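Local coordinates for protein acyl-coenzyme A oxidase acox-1.1 (Caenorhabditis elegans, PDB 5K3H) that catalyses the first step of peroxisomal beta-oxidation, using FAD and oxygen to desaturate acyl-CoA chains to (2E)-enoyl-CoA with release of hydrogen peroxide, at residues L193-M206 / P215-H228. Sequence-based numbering, arbitrary orientation.
Sequences LGKSSNYAVVVAHM and PHTFMVPLRDEKTH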
ATOM      1  N   LEU B 193       3.744 -24.117   8.234  1.00 24.92           N
ATOM      2  CA  LEU B 193       4.848 -24.910   8.753  1.00 24.29           C
ATOM      3  C   LEU B 193       4.999 -24.777  10.262  1.00 24.68           C
ATOM      4  O   LEU B 193       5.520 -25.691  10.914  1.00 25.89           O
ATOM      5  CB  LEU B 193       6.158 -24.491   8.075  1.00 23.54           C
ATOM      6  CG  LEU B 193       7.452 -25.123   8.615  1.00 23.05           C
ATOM      7  CD1 LEU B 193       7.424 -26.648   8.489  1.00 22.99           C
ATOM      8  CD2 LEU B 193       8.707 -24.554   7.933  1.00 23.26           C
ATOM      9  N   GLY B 194       4.577 -23.650  10.832  1.00 24.85           N
ATOM     10  CA  GLY B 194       4.935 -23.361  12.209  1.00 24.57           C
ATOM     11  C   GLY B 194       4.183 -24.210  13.211  1.00 25.10           C
ATOM     12  O   GLY B 194       4.755 -24.650  14.216  1.00 26.14           O
ATOM     13  N   LYS B 195       2.889 -24.433  12.965  1.00 28.38           N
ATOM     14  CA  LYS B 195       2.010 -25.053  13.950  1.00 27.73           C
ATOM     15  C   LYS B 195       1.122 -26.170  13.404  1.00 27.57           C
ATOM     16  O   LYS B 195       0.819 -27.120  14.133  1.00 27.90           O
ATOM     17  CB  LYS B 195       1.129 -23.972  14.577  1.00 27.38           C
ATOM     18  CG  LYS B 195       1.902 -22.990  15.414  1.00 27.55           C
ATOM     19  CD  LYS B 195       2.564 -23.748  16.564  1.00 28.23           C
ATOM     20  CE  LYS B 195       3.579 -22.908  17.303  1.00 28.15           C
ATOM     21  NZ  LYS B 195       4.164 -23.620  18.484  1.00 27.59           N
ATOM     22  N   SER B 196       0.730 -26.090  12.126  1.00 27.91           N
ATOM     23  CA  SER B 196      -0.299 -26.958  11.551  1.00 28.10           C
ATOM     24  C   SER B 196       0.272 -28.236  10.954  1.00 28.43           C
ATOM     25  O   SER B 196      -0.305 -29.317  11.134  1.00 29.32           O
ATOM     26  CB  SER B 196      -1.078 -26.225  10.448  1.00 27.77           C
ATOM     27  OG  SER B 196      -1.726 -25.058  10.927  1.00 28.41           O
ATOM     28  N   SER B 197       1.368 -28.133  10.209  1.00 27.39           N
ATOM     29  CA  SER B 197       1.865 -29.274   9.459  1.00 28.09           C
ATOM     30  C   SER B 197       2.560 -30.283  10.366  1.00 27.76           C
ATOM     31  O   SER B 197       3.245 -29.917  11.325  1.00 26.42           O
ATOM     32  CB  SER B 197       2.824 -28.800   8.364  1.00 28.11           C
ATOM     33  OG  SER B 197       2.129 -28.047   7.390  1.00 27.98           O
ATOM     34  N   ASN B 198       2.376 -31.564  10.063  1.00 27.93           N
ATOM     35  CA  ASN B 198       3.197 -32.592  10.678  1.00 28.88           C
ATOM     36  C   ASN B 198       4.190 -33.218   9.713  1.00 29.08           C
ATOM     37  O   ASN B 198       5.077 -33.951  10.157  1.00 29.04           O
ATOM     38  CB  ASN B 198       2.331 -33.681  11.345  1.00 29.14           C
ATOM     39  CG  ASN B 198       1.147 -34.131  10.499  1.00 29.60           C
ATOM     40  OD1 ASN B 198       1.120 -34.003   9.274  1.00 28.36           O
ATOM     41  ND2 ASN B 198       0.142 -34.653  11.173  1.00 32.47           N
ATOM     42  N   TYR B 199       4.084 -32.924   8.424  1.00 26.62           N
ATOM     43  CA  TYR B 199       5.066 -33.321   7.424  1.00 28.38           C
ATOM     44  C   TYR B 199       5.483 -32.099   6.613  1.00 26.95           C
ATOM     45  O   TYR B 199       4.789 -31.078   6.598  1.00 26.38           O
ATOM     46  CB  TYR B 199       4.504 -34.421   6.502  1.00 29.76           C
ATOM     47  CG  TYR B 199       4.473 -35.788   7.160  1.00 33.42           C
ATOM     48  CD1 TYR B 199       3.545 -36.079   8.174  1.00 33.60           C
ATOM     49  CD2 TYR B 199       5.329 -36.804   6.740  1.00 35.04           C
ATOM     50  CE1 TYR B 199       3.512 -37.322   8.791  1.00 34.21           C
ATOM     51  CE2 TYR B 199       5.298 -38.046   7.341  1.00 36.43           C
ATOM     52  CZ  TYR B 199       4.384 -38.305   8.366  1.00 36.38           C
ATOM     53  OH  TYR B 199       4.344 -39.552   8.959  1.00 35.82           O
ATOM     54  N   ALA B 200       6.640 -32.196   5.958  1.00 26.82           N
ATOM     55  CA  ALA B 200       7.013 -31.202   4.954  1.00 27.75           C
ATOM     56  C   ALA B 200       7.896 -31.834   3.892  1.00 27.69           C
ATOM     57  O   ALA B 200       8.684 -32.734   4.175  1.00 28.07           O
ATOM     58  CB  ALA B 200       7.745 -30.009   5.580  1.00 26.55           C
ATOM     59  N   VAL B 201       7.776 -31.353   2.664  1.00 26.61           N
ATOM     60  CA  VAL B 201       8.810 -31.608   1.670  1.00 26.85           C
ATOM     61  C   VAL B 201       9.860 -30.513   1.854  1.00 25.50           C
ATOM     62  O   VAL B 201       9.561 -29.322   1.720  1.00 26.29           O
ATOM     63  CB  VAL B 201       8.241 -31.616   0.241  1.00 27.65           C
ATOM     64  CG1 VAL B 201       9.366 -31.778  -0.781  1.00 28.49           C
ATOM     65  CG2 VAL B 201       7.167 -32.708   0.064  1.00 27.14           C
ATOM     66  N   VAL B 202      11.091 -30.905   2.153  1.00 26.05           N
ATOM     67  CA  VAL B 202      12.137 -29.980   2.573  1.00 25.42           C
ATOM     68  C   VAL B 202      13.224 -29.959   1.509  1.00 24.85           C
ATOM     69  O   VAL B 202      13.629 -31.014   1.000  1.00 25.90           O
ATOM     70  CB  VAL B 202      12.705 -30.381   3.943  1.00 25.51           C
ATOM     71  CG1 VAL B 202      13.897 -29.505   4.329  1.00 25.89           C
ATOM     72  CG2 VAL B 202      11.609 -30.294   4.986  1.00 25.69           C
ATOM     73  N   VAL B 203      13.677 -28.755   1.149  1.00 25.84           N
ATOM     74  CA  VAL B 203      14.751 -28.582   0.179  1.00 25.85           C
ATOM     75  C   VAL B 203      16.059 -28.387   0.932  1.00 25.71           C
ATOM     76  O   VAL B 203      16.134 -27.585   1.870  1.00 24.96           O
ATOM     77  CB  VAL B 203      14.462 -27.414  -0.775  1.00 25.69           C
ATOM     78  CG1 VAL B 203      15.560 -27.305  -1.798  1.00 25.38           C
ATOM     79  CG2 VAL B 203      13.136 -27.632  -1.472  1.00 25.65           C
ATOM     80  N   ALA B 204      17.087 -29.129   0.525  1.00 25.87           N
ATOM     81  CA  ALA B 204      18.372 -29.144   1.205  1.00 25.35           C
ATOM     82  C   ALA B 204      19.446 -29.561   0.210  1.00 25.56           C
ATOM     83  O   ALA B 204      19.176 -30.300  -0.740  1.00 24.47           O
ATOM     84  CB  ALA B 204      18.356 -30.099   2.408  1.00 24.77           C
ATOM     85  N   HIS B 205      20.670 -29.104   0.456  1.00 23.87           N
ATOM     86  CA  HIS B 205      21.807 -29.500  -0.360  1.00 25.40           C
ATOM     87  C   HIS B 205      22.262 -30.911  -0.021  1.00 25.63           C
ATOM     88  O   HIS B 205      22.569 -31.204   1.142  1.00 26.00           O
ATOM     89  CB  HIS B 205      22.958 -28.521  -0.154  1.00 26.47           C
ATOM     90  CG  HIS B 205      22.806 -27.247  -0.921  1.00 27.58           C
ATOM     91  ND1 HIS B 205      23.850 -26.365  -1.110  1.00 27.97           N
ATOM     92  CD2 HIS B 205      21.744 -26.722  -1.573  1.00 27.90           C
ATOM     93  CE1 HIS B 205      23.429 -25.346  -1.834  1.00 27.55           C
ATOM     94  NE2 HIS B 205      22.158 -25.542  -2.132  1.00 27.37           N
ATOM     95  N   MET B 206      22.357 -31.775  -1.039  1.00 27.89           N
ATOM     96  CA  MET B 206      22.645 -33.189  -0.813  1.00 27.47           C
ATOM     97  C   MET B 206      24.140 -33.487  -0.953  1.00 27.23           C
ATOM     98  O   MET B 206      24.729 -33.314  -2.024  1.00 27.07           O
ATOM     99  CB  MET B 206      21.841 -34.082  -1.762  1.00 27.06           C
ATOM    100  CG  MET B 206      21.962 -35.560  -1.393  1.00 26.69           C
ATOM    101  SD  MET B 206      20.775 -36.625  -2.231  1.00 26.35           S
ATOM    102  CE  MET B 206      21.331 -36.480  -3.943  1.00 26.95           C
ATOM    103  N   PRO B 215      20.647 -28.813  -4.595  1.00 27.99           N
ATOM    104  CA  PRO B 215      19.368 -28.926  -3.879  1.00 28.43           C
ATOM    105  C   PRO B 215      18.537 -30.092  -4.394  1.00 28.04           C
ATOM    106  O   PRO B 215      18.382 -30.278  -5.606  1.00 26.81           O
ATOM    107  CB  PRO B 215      18.684 -27.578  -4.144  1.00 28.43           C
ATOM    108  CG  PRO B 215      19.316 -27.060  -5.351  1.00 28.42           C
ATOM    109  CD  PRO B 215      20.734 -27.563  -5.365  1.00 28.53           C
ATOM    110  N   HIS B 216      18.038 -30.893  -3.451  1.00 27.92           N
ATOM    111  CA  HIS B 216      17.121 -32.002  -3.665  1.00 27.04           C
ATOM    112  C   HIS B 216      16.013 -31.932  -2.620  1.00 27.39           C
ATOM    113  O   HIS B 216      16.123 -31.214  -1.620  1.00 26.91           O
ATOM    114  CB  HIS B 216      17.852 -33.342  -3.577  1.00 27.54           C
ATOM    115  CG  HIS B 216      18.770 -33.606  -4.726  1.00 28.06           C
ATOM    116  ND1 HIS B 216      19.950 -32.921  -4.908  1.00 28.92           N
ATOM    117  CD2 HIS B 216      18.683 -34.488  -5.750  1.00 27.58           C
ATOM    118  CE1 HIS B 216      20.559 -33.378  -5.993  1.00 28.97           C
ATOM    119  NE2 HIS B 216      19.809 -34.325  -6.525  1.00 28.07           N
ATOM    120  N   THR B 217      14.933 -32.679  -2.836  1.00 28.84           N
ATOM    121  CA  THR B 217      13.786 -32.608  -1.936  1.00 29.75           C
ATOM    122  C   THR B 217      13.538 -33.936  -1.218  1.00 29.99           C
ATOM    123  O   THR B 217      13.705 -35.028  -1.788  1.00 29.04           O
ATOM    124  CB  THR B 217      12.516 -32.127  -2.688  1.00 29.95           C
ATOM    125  OG1 THR B 217      12.181 -33.038  -3.738  1.00 29.91           O
ATOM    126  CG2 THR B 217      12.734 -30.743  -3.279  1.00 30.30           C
ATOM    127  N   PHE B 218      13.111 -33.819   0.039  1.00 29.13           N
ATOM    128  CA  PHE B 218      13.000 -34.958   0.937  1.00 29.18           C
ATOM    129  C   PHE B 218      11.671 -34.890   1.668  1.00 29.64           C
ATOM    130  O   PHE B 218      11.251 -33.819   2.124  1.00 29.78           O
ATOM    131  CB  PHE B 218      14.141 -35.006   1.979  1.00 28.12           C
ATOM    132  CG  PHE B 218      15.527 -34.999   1.378  1.00 27.24           C
ATOM    133  CD1 PHE B 218      16.204 -36.188   1.148  1.00 26.99           C
ATOM    134  CD2 PHE B 218      16.115 -33.814   0.962  1.00 26.95           C
ATOM    135  CE1 PHE B 218      17.453 -36.195   0.575  1.00 26.11           C
ATOM    136  CE2 PHE B 218      17.383 -33.818   0.399  1.00 26.02           C
ATOM    137  CZ  PHE B 218      18.040 -35.006   0.202  1.00 25.78           C
ATOM    138  N   MET B 219      11.028 -36.044   1.812  1.00 29.35           N
ATOM    139  CA  MET B 219       9.874 -36.131   2.691  1.00 30.00           C
ATOM    140  C   MET B 219      10.389 -36.184   4.120  1.00 29.23           C
ATOM    141  O   MET B 219      11.272 -36.985   4.428  1.00 28.83           O
ATOM    142  CB  MET B 219       9.027 -37.363   2.357  1.00 31.84           C
ATOM    143  CG  MET B 219       7.822 -37.546   3.263  1.00 32.94           C
ATOM    144  SD  MET B 219       6.670 -36.142   3.201  1.00 33.77           S
ATOM    145  CE  MET B 219       5.909 -36.471   1.630  1.00 33.33           C
ATOM    146  N   VAL B 220       9.890 -35.290   4.978  1.00 29.26           N
ATOM    147  CA  VAL B 220      10.400 -35.138   6.333  1.00 28.79           C
ATOM    148  C   VAL B 220       9.253 -35.135   7.337  1.00 28.91           C
ATOM    149  O   VAL B 220       8.382 -34.261   7.276  1.00 28.39           O
ATOM    150  CB  VAL B 220      11.244 -33.861   6.502  1.00 28.21           C
ATOM    151  CG1 VAL B 220      11.820 -33.789   7.913  1.00 28.18           C
ATOM    152  CG2 VAL B 220      12.354 -33.815   5.479  1.00 28.30           C
ATOM    153  N   PRO B 221       9.174 -36.112   8.249  1.00 30.59           N
ATOM    154  CA  PRO B 221       8.235 -35.994   9.372  1.00 30.77           C
ATOM    155  C   PRO B 221       8.723 -34.967  10.366  1.00 30.59           C
ATOM    156  O   PRO B 221       9.905 -34.943  10.730  1.00 30.88           O
ATOM    157  CB  PRO B 221       8.212 -37.395   9.990  1.00 30.43           C
ATOM    158  CG  PRO B 221       9.442 -38.052   9.529  1.00 30.62           C
ATOM    159  CD  PRO B 221       9.877 -37.410   8.238  1.00 30.57           C
ATOM    160  N   LEU B 222       7.794 -34.133  10.821  1.00 27.51           N
ATOM    161  CA  LEU B 222       8.095 -33.017  11.708  1.00 29.12           C
ATOM    162  C   LEU B 222       7.569 -33.204  13.116  1.00 29.82           C
ATOM    163  O   LEU B 222       8.238 -32.813  14.069  1.00 31.54           O
ATOM    164  CB  LEU B 222       7.498 -31.719  11.147  1.00 28.92           C
ATOM    165  CG  LEU B 222       7.806 -31.398   9.697  1.00 29.51           C
ATOM    166  CD1 LEU B 222       6.979 -30.182   9.271  1.00 30.54           C
ATOM    167  CD2 LEU B 222       9.302 -31.189   9.544  1.00 29.62           C
ATOM    168  N   ARG B 223       6.361 -33.738  13.254  1.00 31.19           N
ATOM    169  CA  ARG B 223       5.691 -33.910  14.533  1.00 31.41           C
ATOM    170  C   ARG B 223       5.109 -35.312  14.612  1.00 31.22           C
ATOM    171  O   ARG B 223       4.786 -35.932  13.594  1.00 28.53           O
ATOM    172  CB  ARG B 223       4.570 -32.881  14.734  1.00 32.21           C
ATOM    173  CG  ARG B 223       5.044 -31.444  14.823  1.00 32.51           C
ATOM    174  CD  ARG B 223       3.870 -30.478  14.706  1.00 31.35           C
ATOM    175  NE  ARG B 223       4.272 -29.078  14.828  1.00 31.62           N
ATOM    176  CZ  ARG B 223       4.272 -28.383  15.962  1.00 32.00           C
ATOM    177  NH1 ARG B 223       3.870 -28.956  17.094  1.00 33.13           N
ATOM    178  NH2 ARG B 223       4.662 -27.111  15.961  1.00 30.60           N
ATOM    179  N   ASP B 224       5.018 -35.819  15.837  1.00 35.06           N
ATOM    180  CA  ASP B 224       4.412 -37.121  16.076  1.00 36.29           C
ATOM    181  C   ASP B 224       2.953 -37.130  15.638  1.00 36.43           C
ATOM    182  O   ASP B 224       2.196 -36.211  15.954  1.00 37.05           O
ATOM    183  CB  ASP B 224       4.526 -37.474  17.549  1.00 38.46           C
ATOM    184  CG  ASP B 224       3.926 -38.820  17.861  1.00 38.15           C
ATOM    185  OD1 ASP B 224       2.776 -38.864  18.379  1.00 39.06           O
ATOM    186  OD2 ASP B 224       4.610 -39.827  17.570  1.00 38.45           O
ATOM    187  N   GLU B 225       2.558 -38.184  14.914  1.00 35.67           N
ATOM    188  CA  GLU B 225       1.211 -38.234  14.352  1.00 36.68           C
ATOM    189  C   GLU B 225       0.125 -38.344  15.416  1.00 37.62           C
ATOM    190  O   GLU B 225      -1.015 -37.954  15.153  1.00 38.34           O
ATOM    191  CB  GLU B 225       1.075 -39.400  13.363  1.00 36.01           C
ATOM    192  CG  GLU B 225       1.973 -39.309  12.137  1.00 36.51           C
ATOM    193  CD  GLU B 225       1.449 -40.102  10.940  1.00 38.69           C
ATOM    194  OE1 GLU B 225       0.274 -40.500  10.955  1.00 36.80           O
ATOM    195  OE2 GLU B 225       2.205 -40.327   9.969  1.00 41.86           O
ATOM    196  N   LYS B 226       0.428 -38.862  16.604  1.00 40.97           N
ATOM    197  CA  LYS B 226      -0.613 -39.022  17.621  1.00 46.26           C
ATOM    198  C   LYS B 226      -0.678 -37.863  18.612  1.00 45.33           C
ATOM    199  O   LYS B 226      -1.775 -37.439  18.991  1.00 44.11           O
ATOM    200  CB  LYS B 226      -0.416 -40.337  18.385  1.00 50.38           C
ATOM    201  CG  LYS B 226      -1.389 -40.544  19.553  1.00 56.78           C
ATOM    202  CD  LYS B 226      -2.855 -40.409  19.106  1.00 63.51           C
ATOM    203  CE  LYS B 226      -3.822 -40.830  20.209  1.00 64.26           C
ATOM    204  NZ  LYS B 226      -5.191 -40.285  19.985  1.00 67.08           N
ATOM    205  N   THR B 227       0.471 -37.337  19.039  1.00 42.06           N
ATOM    206  CA  THR B 227       0.507 -36.255  20.006  1.00 40.89           C
ATOM    207  C   THR B 227       0.735 -34.883  19.370  1.00 38.18           C
ATOM    208  O   THR B 227       0.431 -33.868  20.011  1.00 34.46           O
ATOM    209  CB  THR B 227       1.593 -36.552  21.054  1.00 43.47           C
ATOM    210  OG1 THR B 227       1.518 -35.603  22.119  1.00 47.81           O
ATOM    211  CG2 THR B 227       2.983 -36.510  20.437  1.00 43.67           C
ATOM    212  N   HIS B 228       1.244 -34.834  18.125  1.00 36.44           N
ATOM    213  CA  HIS B 228       1.560 -33.587  17.411  1.00 35.66           C
ATOM    214  C   HIS B 228       2.677 -32.793  18.101  1.00 35.84           C
ATOM    215  O   HIS B 228       2.753 -31.562  17.986  1.00 35.15           O
ATOM    216  CB  HIS B 228       0.307 -32.721  17.220  1.00 35.03           C
ATOM    217  CG  HIS B 228       0.339 -31.882  15.980  1.00 33.84           C
ATOM    218  ND1 HIS B 228       0.374 -30.500  16.007  1.00 33.58           N
ATOM    219  CD2 HIS B 228       0.352 -32.232  14.673  1.00 34.37           C
ATOM    220  CE1 HIS B 228       0.404 -30.037  14.769  1.00 33.66           C
ATOM    221  NE2 HIS B 228       0.392 -31.067  13.941  1.00 34.89           N
TER
HETATM  222  O   HOH W   1       4.086 -27.224  12.261  1.00 26.07           O
HETATM  223  O   HOH W   2       5.984 -25.357  18.103  1.00 32.50           O
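N198 O is gripped by two successive amides where this antiparallel beta hairpin opens out: L222 N at 2.8 Å and, weakly, R223 N. R223, extended from CG to NE (chi3 178°), reaches into the 193-197 loop. Arginine suits this place, one flat group serving several acceptors: NH2 donates to G194 O at 3.0 Å, NH1 to H228 O in the guanidinium plane, and NE to a water bridging L193 O and S197 O. A leucine here would probably leave G194 O and H228 O without this donor, and the water without the NE-H. R223 CD lies 3.5 Å above the H228 ring plane. Where strand 199-208 begins, Y199 OH donates to E225 OE2 (doubtfully short), whose OE1 salt-bridges R139; P221 CA makes a CH-pi contact over the tyrosine face and M219 SD a Met-aromatic one at its edge. Three hydrogen-bonded pairs, A200-V220 to A204-H216, zip the strands; beta-branched valines suit them, V202 CG2 meeting V220 CG2 at 3.6 Å. M206 CE makes a CH-pi contact over the H216 ring. Strand 199-208 also pairs with strand 147-150, where V203 touches FAD-binding Y149; helix 114-127 covers V201 and M219, and F255 packs on V202 and V220.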